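Local coordinates for protein dephospho-CoA kinase (Legionella pneumophila subsp. pneumophila, PDB 4TTR) that probably phosphorylates the 3'-hydroxyl of dephospho-coenzyme A with ATP, the last step of coenzyme A biosynthesis, at residues N42-D47 and K108-Q113; E52-N57 and S100-V105. All coordinates share one frame; numbering follows the deposited sequence.

Interaction 1: N42-D47 and K108-Q113; sequences NVIYAD and KKIEEQ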
ATOM      1  N   ASN A  42       7.716 -11.855   7.113  1.00 15.66           N
ATOM      2  CA  ASN A  42       7.119 -10.792   7.911  1.00 17.67           C
ATOM      3  C   ASN A  42       6.638  -9.662   7.009  1.00 16.77           C
ATOM      4  O   ASN A  42       7.428  -9.072   6.272  1.00 16.50           O
ATOM      5  CB  ASN A  42       8.125 -10.250   8.932  1.00 19.10           C
ATOM      6  CG  ASN A  42       8.371 -11.202  10.104  1.00 21.80           C
ATOM      7  OD1 ASN A  42       8.826 -10.773  11.162  1.00 23.75           O
ATOM      8  ND2 ASN A  42       8.077 -12.487   9.922  1.00 26.09           N
ATOM      9  N   VAL A  43       5.345  -9.365   7.067  1.00 13.89           N
ATOM     10  CA  VAL A  43       4.773  -8.280   6.281  1.00 16.62           C
ATOM     11  C   VAL A  43       4.345  -7.140   7.199  1.00 16.73           C
ATOM     12  O   VAL A  43       3.534  -7.333   8.101  1.00 14.81           O
ATOM     13  CB  VAL A  43       3.568  -8.752   5.451  1.00 17.64           C
ATOM     14  CG1 VAL A  43       3.032  -7.612   4.593  1.00 17.69           C
ATOM     15  CG2 VAL A  43       3.959  -9.934   4.580  1.00 17.04           C
ATOM     16  N   ILE A  44       4.909  -5.961   6.967  1.00 13.39           N
ATOM     17  CA  ILE A  44       4.517  -4.762   7.694  1.00 19.70           C
ATOM     18  C   ILE A  44       3.524  -3.971   6.845  1.00 18.54           C
ATOM     19  O   ILE A  44       3.840  -3.561   5.726  1.00 19.46           O
ATOM     20  CB  ILE A  44       5.738  -3.887   8.047  1.00 18.73           C
ATOM     21  CG1 ILE A  44       6.729  -4.685   8.902  1.00 18.83           C
ATOM     22  CG2 ILE A  44       5.295  -2.632   8.793  1.00 20.47           C
ATOM     23  CD1 ILE A  44       8.062  -3.999   9.121  1.00 18.22           C
ATOM     24  N   TYR A  45       2.322  -3.776   7.380  1.00 18.81           N
ATOM     25  CA  TYR A  45       1.259  -3.066   6.672  1.00 19.40           C
ATOM     26  C   TYR A  45       1.162  -1.614   7.120  1.00 18.84           C
ATOM     27  O   TYR A  45       0.602  -1.323   8.175  1.00 19.82           O
ATOM     28  CB  TYR A  45      -0.085  -3.758   6.897  1.00 22.53           C
ATOM     29  CG  TYR A  45      -0.132  -5.181   6.400  1.00 24.96           C
ATOM     30  CD1 TYR A  45      -0.450  -5.467   5.077  1.00 27.77           C
ATOM     31  CD2 TYR A  45       0.136  -6.243   7.253  1.00 22.68           C
ATOM     32  CE1 TYR A  45      -0.494  -6.772   4.618  1.00 26.38           C
ATOM     33  CE2 TYR A  45       0.092  -7.550   6.806  1.00 25.74           C
ATOM     34  CZ  TYR A  45      -0.222  -7.810   5.489  1.00 26.27           C
ATOM     35  OH  TYR A  45      -0.262  -9.112   5.045  1.00 33.92           O
ATOM     36  N   ALA A  46       1.703  -0.706   6.314  1.00 18.12           N
ATOM     37  CA  ALA A  46       1.694   0.713   6.653  1.00 22.03           C
ATOM     38  C   ALA A  46       0.270   1.247   6.758  1.00 21.22           C
ATOM     39  O   ALA A  46       0.008   2.182   7.507  1.00 17.80           O
ATOM     40  CB  ALA A  46       2.476   1.510   5.629  1.00 22.31           C
ATOM     41  N   ASP A  47      -0.644   0.647   6.002  1.00 24.18           N
ATOM     42  CA  ASP A  47      -2.044   1.058   6.020  1.00 23.77           C
ATOM     43  C   ASP A  47      -2.705   0.670   7.337  1.00 23.87           C
ATOM     44  O   ASP A  47      -3.509   1.428   7.883  1.00 22.62           O
ATOM     45  CB  ASP A  47      -2.798   0.433   4.844  1.00 34.53           C
ATOM     46  CG  ASP A  47      -4.254   0.866   4.781  1.00 45.35           C
ATOM     47  OD1 ASP A  47      -4.605   1.899   5.391  1.00 48.09           O
ATOM     48  OD2 ASP A  47      -5.046   0.174   4.106  0.23 42.18           O
ATOM     49  N   LYS A 108       8.166   5.179  13.066  1.00 21.51           N
ATOM     50  CA  LYS A 108       8.577   4.651  14.361  1.00 22.35           C
ATOM     51  C   LYS A 108       8.016   3.252  14.591  1.00 21.16           C
ATOM     52  O   LYS A 108       8.685   2.396  15.172  1.00 15.26           O
ATOM     53  CB  LYS A 108       8.132   5.581  15.489  1.00 27.44           C
ATOM     54  CG  LYS A 108       9.192   6.581  15.915  1.00 30.96           C
ATOM     55  CD  LYS A 108       8.698   7.441  17.064  1.00 40.61           C
ATOM     56  CE  LYS A 108       7.964   8.672  16.561  1.00 47.11           C
ATOM     57  NZ  LYS A 108       6.891   9.109  17.499  1.00 42.34           N
ATOM     58  N   LYS A 109       6.786   3.028  14.139  1.00 17.31           N
ATOM     59  CA  LYS A 109       6.150   1.722  14.274  1.00 19.59           C
ATOM     60  C   LYS A 109       6.803   0.702  13.345  1.00 19.57           C
ATOM     61  O   LYS A 109       6.996  -0.453  13.724  1.00 17.37           O
ATOM     62  CB  LYS A 109       4.651   1.818  13.980  1.00 20.33           C
ATOM     63  CG  LYS A 109       3.756   1.363  15.121  1.00 40.26           C
ATOM     64  CD  LYS A 109       4.051   2.131  16.405  1.00 30.91           C
ATOM     65  CE  LYS A 109       2.776   2.642  17.053  1.00 42.67           C
ATOM     66  NZ  LYS A 109       3.032   3.350  18.342  1.00 45.54           N
ATOM     67  N   ILE A 110       7.137   1.132  12.129  1.00 15.57           N
ATOM     68  CA  ILE A 110       7.806   0.261  11.170  1.00 18.38           C
ATOM     69  C   ILE A 110       9.137  -0.208  11.751  1.00 17.19           C
ATOM     70  O   ILE A 110       9.471  -1.390  11.690  1.00 17.69           O
ATOM     71  CB  ILE A 110       8.035   0.974   9.812  1.00 14.54           C
ATOM     72  CG1 ILE A 110       6.697   1.172   9.097  1.00 16.22           C
ATOM     73  CG2 ILE A 110       8.977   0.168   8.918  1.00 17.31           C
ATOM     74  CD1 ILE A 110       6.774   2.024   7.844  1.00 17.82           C
ATOM     75  N   GLU A 111       9.884   0.723  12.329  1.00 16.19           N
ATOM     76  CA  GLU A 111      11.191   0.411  12.890  1.00 19.00           C
ATOM     77  C   GLU A 111      11.103  -0.589  14.046  1.00 18.22           C
ATOM     78  O   GLU A 111      11.967  -1.456  14.184  1.00 18.38           O
ATOM     79  CB  GLU A 111      11.884   1.696  13.337  1.00 23.43           C
ATOM     80  CG  GLU A 111      12.731   2.317  12.232  1.00 31.55           C
ATOM     81  CD  GLU A 111      12.966   3.808  12.407  1.00 45.48           C
ATOM     82  OE1 GLU A 111      12.389   4.411  13.336  1.00 53.54           O
ATOM     83  OE2 GLU A 111      13.734   4.379  11.602  0.47 39.94           O
ATOM     84  N   GLU A 112      10.057  -0.481  14.861  1.00 17.00           N
ATOM     85  CA  GLU A 112       9.831  -1.446  15.937  1.00 19.39           C
ATOM     86  C   GLU A 112       9.660  -2.852  15.381  1.00 17.20           C
ATOM     87  O   GLU A 112      10.231  -3.810  15.904  1.00 15.07           O
ATOM     88  CB  GLU A 112       8.596  -1.073  16.762  1.00 19.07           C
ATOM     89  CG  GLU A 112       8.817   0.070  17.733  1.00 26.51           C
ATOM     90  CD  GLU A 112       7.528   0.544  18.382  1.00 30.63           C
ATOM     91  OE1 GLU A 112       6.564  -0.248  18.470  1.00 29.50           O
ATOM     92  OE2 GLU A 112       7.481   1.717  18.805  1.00 32.40           O
ATOM     93  N   GLN A 113       8.866  -2.973  14.324  1.00 12.64           N
ATOM     94  CA  GLN A 113       8.592  -4.273  13.732  1.00 17.34           C
ATOM     95  C   GLN A 113       9.806  -4.825  12.992  1.00 14.83           C
ATOM     96  O   GLN A 113       9.985  -6.036  12.913  1.00 15.49           O
ATOM     97  CB  GLN A 113       7.397  -4.179  12.790  1.00 18.64           C
ATOM     98  CG  GLN A 113       6.111  -3.800  13.500  1.00 22.76           C
ATOM     99  CD  GLN A 113       4.879  -3.967  12.625  1.00 35.68           C
ATOM    100  OE1 GLN A 113       4.816  -4.862  11.782  1.00 38.29           O
ATOM    101  NE2 GLN A 113       3.893  -3.102  12.827  1.00 44.93           N
TER
HETATM  102  O   HOH W   1       1.902  -4.384  10.377  1.00 19.80           O
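Ile44 and the helix residues Ile110 and Gln113 meet where an edge strand of a P-loop kinase fold is packed against a helix. Strand 42-45 is outermost in the parallel sheet, hydrogen-bonded through its backbone to strand 122-125, and the last turns of helix 92-115 cross over it before the chain enters that neighbouring strand. Ile44 carries the strand's side of the contact. CB lies 4.0 Å from Gln113 OE1, at the amide end. From there CG2, set anti to the backbone N (the CG1 torsion chi1 is -59°), lies beside Gln113 OE1 at 3.8 Å and also touches CG1 of Ile110 at 4.1 Å, the two isoleucines meeting at a slant. CG1, beside the backbone N, makes the closest approach to Gln113 OE1, 3.5 Å. Its extension CD1 ends against the helix itself, 3.7 Å from Gln113 CB and 3.9 Å from the backbone O of Ile110. Ile44 and Gln113 therefore run antiparallel alongside one another: the methyl tip of the isoleucine lies at the base of the glutamine, and the glutamine amide lies near the base of the isoleucine. Ile49 of the following helix also touches both side chains. Gln113 thus combines two roles, an aliphatic stem that packs on Ile44 and a polar end that reaches beyond it to the strand backbone through one water. That water accepts a hydrogen bond from Tyr45 N at 3.1 Å and donates one to Gln113 OE1 at 3.3 Å.

Interaction 2: E52-N57 and S100-V105; sequences ELTSKN and SLLHPV
Leu53 and Thr54, the residues with which the chain leaves helix 46-52, lie against Val105 and Leu102 on one side of helix 92-115, a small case of a helix end packed on a long helix. The apolar contacts form two separate points. In the first, Leu53 uses a single methyl: CD1 is 3.8 Å from Val105 CB, and it is equally close to Val105 CG2 and to the backbone O of that residue. The two side chains lie alongside each other with opposite headings. In the second, Thr54 CG2 meets Leu102 CD2 at 3.8 Å, methyl to methyl, with the side chains crossing nearly at right angles.

The polar interactions do not cross between the two segments; they tie the loop to the helix before it and to Arg81. Thr54 chi1 is 52°, which places OG1 between the backbone N and the carbonyl carbon and leaves CG2 to face Leu102; OG1 bonds chiefly to Ala50 O, with Lys51 O sharing the same hydroxyl, and accepts from Arg81 NH1. One residue on, Ser55 holds Glu52 O twice, through its backbone N and through OG, each at 3.1 Å. Both donors approach from the same face of that carbonyl, the hydroxyl tilted 24° from its plane, and together they bind the turn back onto the end of the preceding helix.

In the fold, the contact joins the loop between helices 46-52 and 59-68 to helix 92-115. Helix 59-68 closes in on both partners, Ile64 touching Thr54 and Cys60 touching Leu102, so three helices converge here past the C-terminal end of strand 42-45.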
ATOM      1  N   GLU A  52      -4.434   2.312  12.931  1.00 17.75           N
ATOM      2  CA  GLU A  52      -4.182   2.212  14.359  1.00 20.07           C
ATOM      3  C   GLU A  52      -3.899   3.595  14.927  1.00 19.22           C
ATOM      4  O   GLU A  52      -4.509   4.004  15.913  1.00 18.47           O
ATOM      5  CB  GLU A  52      -3.006   1.270  14.648  1.00 22.52           C
ATOM      6  CG  GLU A  52      -2.600   1.222  16.121  1.00 35.55           C
ATOM      7  CD  GLU A  52      -1.342   0.406  16.365  1.00 36.47           C
ATOM      8  OE1 GLU A  52      -0.790   0.487  17.484  1.00 36.68           O
ATOM      9  OE2 GLU A  52      -0.900  -0.314  15.442  1.00 36.91           O
ATOM     10  N   LEU A  53      -2.987   4.317  14.284  1.00 15.81           N
ATOM     11  CA  LEU A  53      -2.531   5.607  14.792  1.00 16.37           C
ATOM     12  C   LEU A  53      -3.493   6.753  14.486  1.00 17.37           C
ATOM     13  O   LEU A  53      -3.182   7.912  14.754  1.00 14.74           O
ATOM     14  CB  LEU A  53      -1.150   5.928  14.222  1.00 15.90           C
ATOM     15  CG  LEU A  53      -0.041   5.033  14.770  1.00 18.16           C
ATOM     16  CD1 LEU A  53       1.232   5.192  13.961  1.00 20.97           C
ATOM     17  CD2 LEU A  53       0.211   5.353  16.237  1.00 25.67           C
ATOM     18  N   THR A  54      -4.651   6.422  13.919  1.00 15.39           N
ATOM     19  CA  THR A  54      -5.725   7.391  13.748  1.00 18.03           C
ATOM     20  C   THR A  54      -6.990   6.869  14.424  1.00 16.36           C
ATOM     21  O   THR A  54      -8.108   7.215  14.039  1.00 15.00           O
ATOM     22  CB  THR A  54      -5.993   7.693  12.263  1.00 15.95           C
ATOM     23  OG1 THR A  54      -6.194   6.469  11.542  1.00 17.42           O
ATOM     24  CG2 THR A  54      -4.818   8.438  11.665  1.00 13.06           C
ATOM     25  N   SER A  55      -6.791   6.036  15.440  1.00 18.55           N
ATOM     26  CA  SER A  55      -7.875   5.577  16.301  1.00 19.14           C
ATOM     27  C   SER A  55      -8.445   6.742  17.092  1.00 16.80           C
ATOM     28  O   SER A  55      -7.844   7.811  17.153  1.00 14.62           O
ATOM     29  CB  SER A  55      -7.383   4.493  17.266  1.00 20.36           C
ATOM     30  OG  SER A  55      -7.367   3.219  16.651  1.00 24.67           O
ATOM     31  N   LYS A  56      -9.593   6.518  17.717  1.00 21.91           N
ATOM     32  CA  LYS A  56     -10.290   7.570  18.447  1.00 22.28           C
ATOM     33  C   LYS A  56      -9.392   8.231  19.500  1.00 25.23           C
ATOM     34  O   LYS A  56      -8.830   7.566  20.371  1.00 20.66           O
ATOM     35  CB  LYS A  56     -11.548   7.000  19.107  1.00 27.25           C
ATOM     36  CG  LYS A  56     -12.755   7.926  19.058  1.00 48.69           C
ATOM     37  CD  LYS A  56     -13.988   7.267  19.663  1.00 49.45           C
ATOM     38  CE  LYS A  56     -14.857   6.616  18.595  1.00 54.00           C
ATOM     39  NZ  LYS A  56     -15.785   5.599  19.166  1.00 60.32           N
ATOM     40  N   ASN A  57      -9.272   9.553  19.390  1.00 20.31           N
ATOM     41  CA  ASN A  57      -8.527  10.397  20.329  1.00 20.04           C
ATOM     42  C   ASN A  57      -7.010  10.170  20.368  1.00 18.65           C
ATOM     43  O   ASN A  57      -6.352  10.503  21.355  1.00 18.96           O
ATOM     44  CB  ASN A  57      -9.114  10.244  21.738  1.00 17.90           C
ATOM     45  CG  ASN A  57     -10.245  11.217  21.995  1.00 21.07           C
ATOM     46  OD1 ASN A  57     -10.100  12.422  21.782  1.00 21.99           O
ATOM     47  ND2 ASN A  57     -11.385  10.700  22.439  1.00 28.32           N
ATOM     48  N   SER A 100       2.567  13.815   5.382  1.00 19.69           N
ATOM     49  CA  SER A 100       3.536  14.487   6.243  1.00 22.02           C
ATOM     50  C   SER A 100       3.163  14.337   7.711  1.00 20.46           C
ATOM     51  O   SER A 100       4.037  14.203   8.565  1.00 20.45           O
ATOM     52  CB  SER A 100       3.643  15.969   5.895  1.00 21.90           C
ATOM     53  OG  SER A 100       4.054  16.150   4.552  1.00 48.87           O
ATOM     54  N   LEU A 101       1.865  14.368   7.999  1.00 19.86           N
ATOM     55  CA  LEU A 101       1.376  14.247   9.368  1.00 19.70           C
ATOM     56  C   LEU A 101       1.666  12.866   9.941  1.00 18.15           C
ATOM     57  O   LEU A 101       2.111  12.739  11.078  1.00 18.12           O
ATOM     58  CB  LEU A 101      -0.131  14.522   9.429  1.00 16.15           C
ATOM     59  CG  LEU A 101      -0.804  14.319  10.794  1.00 16.05           C
ATOM     60  CD1 LEU A 101      -0.483  15.469  11.733  1.00 15.19           C
ATOM     61  CD2 LEU A 101      -2.305  14.152  10.637  1.00 17.67           C
ATOM     62  N   LEU A 102       1.407  11.834   9.143  1.00 16.95           N
ATOM     63  CA  LEU A 102       1.471  10.459   9.619  1.00 20.00           C
ATOM     64  C   LEU A 102       2.862   9.841   9.509  1.00 20.30           C
ATOM     65  O   LEU A 102       3.170   8.886  10.216  1.00 23.02           O
ATOM     66  CB  LEU A 102       0.476   9.596   8.843  1.00 18.28           C
ATOM     67  CG  LEU A 102      -0.997   9.977   8.994  1.00 19.60           C
ATOM     68  CD1 LEU A 102      -1.842   9.202   7.995  1.00 25.61           C
ATOM     69  CD2 LEU A 102      -1.483   9.730  10.412  1.00 20.97           C
ATOM     70  N   HIS A 103       3.698  10.383   8.629  1.00 20.80           N
ATOM     71  CA  HIS A 103       4.995   9.773   8.334  1.00 23.65           C
ATOM     72  C   HIS A 103       5.872   9.541   9.572  1.00 23.06           C
ATOM     73  O   HIS A 103       6.428   8.456   9.728  1.00 20.69           O
ATOM     74  CB  HIS A 103       5.767  10.623   7.319  1.00 28.41           C
ATOM     75  CG  HIS A 103       7.240  10.348   7.309  1.00 32.40           C
ATOM     76  ND1 HIS A 103       7.762   9.115   6.980  1.00 34.73           N
ATOM     77  CD2 HIS A 103       8.298  11.139   7.603  1.00 31.92           C
ATOM     78  CE1 HIS A 103       9.080   9.163   7.063  1.00 41.16           C
ATOM     79  NE2 HIS A 103       9.431  10.379   7.440  1.00 33.26           N
ATOM     80  N   PRO A 104       5.995  10.551  10.456  1.00 24.82           N
ATOM     81  CA  PRO A 104       6.844  10.389  11.645  1.00 21.23           C
ATOM     82  C   PRO A 104       6.403   9.258  12.568  1.00 22.49           C
ATOM     83  O   PRO A 104       7.248   8.497  13.037  1.00 23.50           O
ATOM     84  CB  PRO A 104       6.708  11.737  12.358  1.00 24.55           C
ATOM     85  CG  PRO A 104       6.299  12.689  11.301  1.00 20.98           C
ATOM     86  CD  PRO A 104       5.429  11.908  10.381  1.00 22.52           C
ATOM     87  N   VAL A 105       5.104   9.154  12.831  1.00 20.52           N
ATOM     88  CA  VAL A 105       4.605   8.129  13.740  1.00 19.44           C
ATOM     89  C   VAL A 105       4.611   6.754  13.075  1.00 19.70           C
ATOM     90  O   VAL A 105       4.934   5.756  13.716  1.00 18.60           O
ATOM     91  CB  VAL A 105       3.175   8.446  14.259  1.00 23.29           C
ATOM     92  CG1 VAL A 105       3.221   9.557  15.301  1.00 33.04           C
ATOM     93  CG2 VAL A 105       2.226   8.811  13.119  1.00 20.75           C
TER

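In the fold
Interactions 1 and 2 show how one long helix can hold two successive parts of a chain. Helix 92-115 meets the edge strand through 108-113 and, earlier along its length, the loop after helix 46-52 through 100-105; the contact centres are about 13 Å apart. Helix 46-52 bridges them on the other side; Lys109, in the helix segment of interaction 1 but not touching the strand, sets CE 3.8 Å from Leu53 CD2. Neither contact forms the nucleotide site: the Ile44 side chain is about 12 Å from that of Lys29 in the predicted ATP-binding loop, where 1,3-butanediol is bound. The side chain of Thr54 is about 4 Å from a phosphate ion, probably from the crystallisation liquor.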